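Local coordinates for protein cellulose hydrolase (Bacillus licheniformis, PDB 4YZT) that cleaves the beta-1,4-glucosidic links of cellulose chains as a family 5 endoglucanase with a TIM-barrel catalytic domain, at residues A[73-78]-A[91-96]. Numbering follows the deposited sequence.
Sequences IPVTWD and TDWMNR
The indole of W77 presents a face to the edge of W93 in an offset edge-to-face pair, the centroid of its six-membered ring 5.1 Å from that of the W93 five-membered ring and the planes at 88°. CD1 and NE1 of W93 lead the approach, NE1 coming to 3.5 Å from W77 CE3. V75 CG1 lies over a face of W77, near its rim, and also reaches the W93 edge, 3.8 Å from CZ2; valine's short side chain suffices to touch both indoles. At the W77 edge, M94 SD sits 3.9 Å from CZ3, a Met-aromatic contact for which the flexible thioether bends at both chi2 and chi3. With CG anti to the backbone N (chi1 -180°), the long, flat W93 spans from helix 91-105 to the loop following barrel strand 70-73, where H80 stacks on it. The T76 side chain of this loop lies about 8 Å from a glucose unit of the bound cellotetraose. A leucine in place of W93 would probably leave W77 without its edge-on partner and open a gap beside V75. No hydrogen bond crosses between the segments and W77 NE1 is satisfied by N114 O, so shape and the polarisability of rings and sulfur hold this buried contact together.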
ATOM      1  N   ILE A  73      -1.885   3.723  14.368  1.00 10.82           N
ATOM      2  CA  ILE A  73      -3.287   4.124  14.452  1.00  8.49           C
ATOM      3  C   ILE A  73      -3.400   5.599  14.104  1.00 11.85           C
ATOM      4  O   ILE A  73      -3.264   6.468  14.972  1.00 12.12           O
ATOM      5  CB  ILE A  73      -3.888   3.857  15.864  1.00 13.19           C
ATOM      6  CG1 ILE A  73      -3.715   2.385  16.258  1.00 11.44           C
ATOM      7  CG2 ILE A  73      -5.365   4.240  15.922  1.00 12.67           C
ATOM      8  CD1 ILE A  73      -4.018   2.097  17.722  1.00 15.84           C
ATOM      9  N   PRO A  74      -3.611   5.893  12.814  1.00 10.04           N
ATOM     10  CA  PRO A  74      -3.783   7.297  12.433  1.00  9.03           C
ATOM     11  C   PRO A  74      -5.078   7.849  12.991  1.00  9.85           C
ATOM     12  O   PRO A  74      -6.105   7.169  12.954  1.00  9.98           O
ATOM     13  CB  PRO A  74      -3.789   7.257  10.892  1.00 12.46           C
ATOM     14  CG  PRO A  74      -4.071   5.876  10.518  1.00 14.46           C
ATOM     15  CD  PRO A  74      -3.560   4.996  11.641  1.00 12.72           C
ATOM     16  N   VAL A  75      -5.025   9.073  13.513  1.00 10.25           N
ATOM     17  CA  VAL A  75      -6.213   9.720  14.074  1.00  9.19           C
ATOM     18  C   VAL A  75      -6.323  11.157  13.570  1.00  9.90           C
ATOM     19  O   VAL A  75      -5.376  11.949  13.679  1.00 11.81           O
ATOM     20  CB  VAL A  75      -6.193   9.731  15.608  1.00 10.75           C
ATOM     21  CG1 VAL A  75      -7.407  10.486  16.145  1.00 10.62           C
ATOM     22  CG2 VAL A  75      -6.144   8.306  16.158  1.00 11.75           C
ATOM     23  N   THR A  76      -7.474  11.477  12.997  1.00  9.49           N
ATOM     24  CA  THR A  76      -7.759  12.838  12.591  1.00 11.02           C
ATOM     25  C   THR A  76      -8.623  13.467  13.676  1.00 11.18           C
ATOM     26  O   THR A  76      -9.740  13.011  13.937  1.00 13.00           O
ATOM     27  CB  THR A  76      -8.441  12.874  11.215  1.00 12.33           C
ATOM     28  OG1 THR A  76      -7.554  12.289  10.248  1.00 12.08           O
ATOM     29  CG2 THR A  76      -8.781  14.311  10.801  1.00 12.87           C
ATOM     30  N   TRP A  77      -8.090  14.497  14.331  1.00 12.17           N
ATOM     31  CA  TRP A  77      -8.740  15.073  15.509  1.00 11.27           C
ATOM     32  C   TRP A  77      -9.731  16.185  15.164  1.00 12.52           C
ATOM     33  O   TRP A  77     -10.658  16.455  15.936  1.00 12.95           O
ATOM     34  CB  TRP A  77      -7.668  15.595  16.494  1.00 11.42           C
ATOM     35  CG  TRP A  77      -6.745  14.474  16.977  1.00 11.05           C
ATOM     36  CD1 TRP A  77      -5.629  13.998  16.341  1.00 11.54           C
ATOM     37  CD2 TRP A  77      -6.890  13.690  18.168  1.00 11.30           C
ATOM     38  NE1 TRP A  77      -5.078  12.965  17.063  1.00 10.38           N
ATOM     39  CE2 TRP A  77      -5.831  12.755  18.187  1.00 10.87           C
ATOM     40  CE3 TRP A  77      -7.817  13.676  19.212  1.00 11.92           C
ATOM     41  CZ2 TRP A  77      -5.665  11.832  19.222  1.00 11.85           C
ATOM     42  CZ3 TRP A  77      -7.651  12.762  20.237  1.00 12.09           C
ATOM     43  CH2 TRP A  77      -6.582  11.856  20.238  1.00 11.66           C
ATOM     44  N   ASP A  78      -9.525  16.797  13.998  1.00 12.17           N
ATOM     45  CA  ASP A  78     -10.251  17.988  13.506  1.00 14.08           C
ATOM     46  C   ASP A  78     -11.683  18.231  14.017  1.00 15.54           C
ATOM     47  O   ASP A  78     -11.932  19.178  14.774  1.00 15.32           O
ATOM     48  CB  ASP A  78     -10.278  17.929  11.972  1.00 14.74           C
ATOM     49  CG  ASP A  78     -10.903  19.163  11.338  1.00 19.36           C
ATOM     50  OD1 ASP A  78     -10.504  20.294  11.696  1.00 17.86           O
ATOM     51  OD2 ASP A  78     -11.787  18.995  10.466  1.00 21.82           O
ATOM     52  N   THR A  91     -14.896  14.672  24.733  1.00 17.28           N
ATOM     53  CA  THR A  91     -14.630  13.610  25.696  1.00 21.13           C
ATOM     54  C   THR A  91     -14.923  12.221  25.134  1.00 19.60           C
ATOM     55  O   THR A  91     -14.159  11.271  25.369  1.00 18.33           O
ATOM     56  CB  THR A  91     -15.455  13.812  26.985  1.00 25.91           C
ATOM     57  OG1 THR A  91     -15.119  15.076  27.568  1.00 28.99           O
ATOM     58  CG2 THR A  91     -15.154  12.716  27.991  0.79 26.31           C
ATOM     59  N   ASP A  92     -16.023  12.087  24.399  1.00 20.26           N
ATOM     60  CA  ASP A  92     -16.365  10.786  23.835  1.00 21.38           C
ATOM     61  C   ASP A  92     -15.341  10.353  22.791  1.00 19.25           C
ATOM     62  O   ASP A  92     -15.043   9.165  22.672  1.00 15.50           O
ATOM     63  CB  ASP A  92     -17.761  10.811  23.220  1.00 25.35           C
ATOM     64  CG  ASP A  92     -18.856  10.896  24.266  1.00 31.92           C
ATOM     65  OD1 ASP A  92     -18.722  10.266  25.345  1.00 30.15           O
ATOM     66  OD2 ASP A  92     -19.858  11.600  24.007  1.00 36.83           O
ATOM     67  N   TRP A  93     -14.798  11.311  22.042  1.00 16.69           N
ATOM     68  CA  TRP A  93     -13.786  10.985  21.043  1.00 15.32           C
ATOM     69  C   TRP A  93     -12.500  10.547  21.729  1.00 16.59           C
ATOM     70  O   TRP A  93     -11.911   9.534  21.356  1.00 15.09           O
ATOM     71  CB  TRP A  93     -13.505  12.175  20.115  1.00 16.57           C
ATOM     72  CG  TRP A  93     -12.464  11.873  19.068  1.00 16.14           C
ATOM     73  CD1 TRP A  93     -11.194  12.377  18.995  1.00 12.67           C
ATOM     74  CD2 TRP A  93     -12.614  10.994  17.950  1.00 15.20           C
ATOM     75  NE1 TRP A  93     -10.545  11.865  17.892  1.00 13.59           N
ATOM     76  CE2 TRP A  93     -11.393  11.007  17.238  1.00 14.86           C
ATOM     77  CE3 TRP A  93     -13.660  10.182  17.490  1.00 17.49           C
ATOM     78  CZ2 TRP A  93     -11.190  10.240  16.076  1.00 13.63           C
ATOM     79  CZ3 TRP A  93     -13.465   9.429  16.332  1.00 15.19           C
ATOM     80  CH2 TRP A  93     -12.236   9.463  15.642  1.00 13.52           C
ATOM     81  N   MET A  94     -12.061  11.304  22.733  1.00 15.53           N
ATOM     82  CA  MET A  94     -10.853  10.917  23.445  1.00 14.24           C
ATOM     83  C   MET A  94     -11.034   9.543  24.091  1.00 15.19           C
ATOM     84  O   MET A  94     -10.121   8.722  24.073  1.00 14.99           O
ATOM     85  CB  MET A  94     -10.466  11.944  24.504  1.00 14.78           C
ATOM     86  CG  MET A  94      -9.107  11.657  25.129  1.00 14.60           C
ATOM     87  SD  MET A  94      -7.704  11.928  24.023  1.00 15.94           S
ATOM     88  CE  MET A  94      -7.460  13.683  24.303  1.00 16.73           C
ATOM     89  N   ASN A  95     -12.218   9.284  24.638  1.00 15.20           N
ATOM     90  CA  ASN A  95     -12.485   7.967  25.205  1.00 17.25           C
ATOM     91  C   ASN A  95     -12.381   6.873  24.151  1.00 16.87           C
ATOM     92  O   ASN A  95     -11.875   5.782  24.433  1.00 14.83           O
ATOM     93  CB  ASN A  95     -13.866   7.898  25.860  1.00 19.81           C
ATOM     94  CG  ASN A  95     -13.941   8.681  27.154  1.00 20.41           C
ATOM     95  OD1 ASN A  95     -12.919   9.080  27.714  1.00 21.91           O
ATOM     96  ND2 ASN A  95     -15.160   8.900  27.641  1.00 19.84           N
ATOM     97  N   ARG A  96     -12.867   7.159  22.945  1.00 16.21           N
ATOM     98  CA  ARG A  96     -12.852   6.166  21.880  1.00 14.73           C
ATOM     99  C   ARG A  96     -11.419   5.913  21.404  1.00 16.06           C
ATOM    100  O   ARG A  96     -11.032   4.764  21.195  1.00 16.33           O
ATOM    101  CB  ARG A  96     -13.753   6.606  20.711  1.00 14.62           C
ATOM    102  CG  ARG A  96     -13.623   5.756  19.449  1.00 13.57           C
ATOM    103  CD  ARG A  96     -14.089   4.294  19.644  1.00 14.78           C
ATOM    104  NE  ARG A  96     -13.989   3.522  18.396  1.00 16.49           N
ATOM    105  CZ  ARG A  96     -14.174   2.205  18.303  1.00 16.26           C
ATOM    106  NH1 ARG A  96     -14.452   1.487  19.381  1.00 15.02           N
ATOM    107  NH2 ARG A  96     -14.055   1.595  17.131  1.00 15.63           N
TER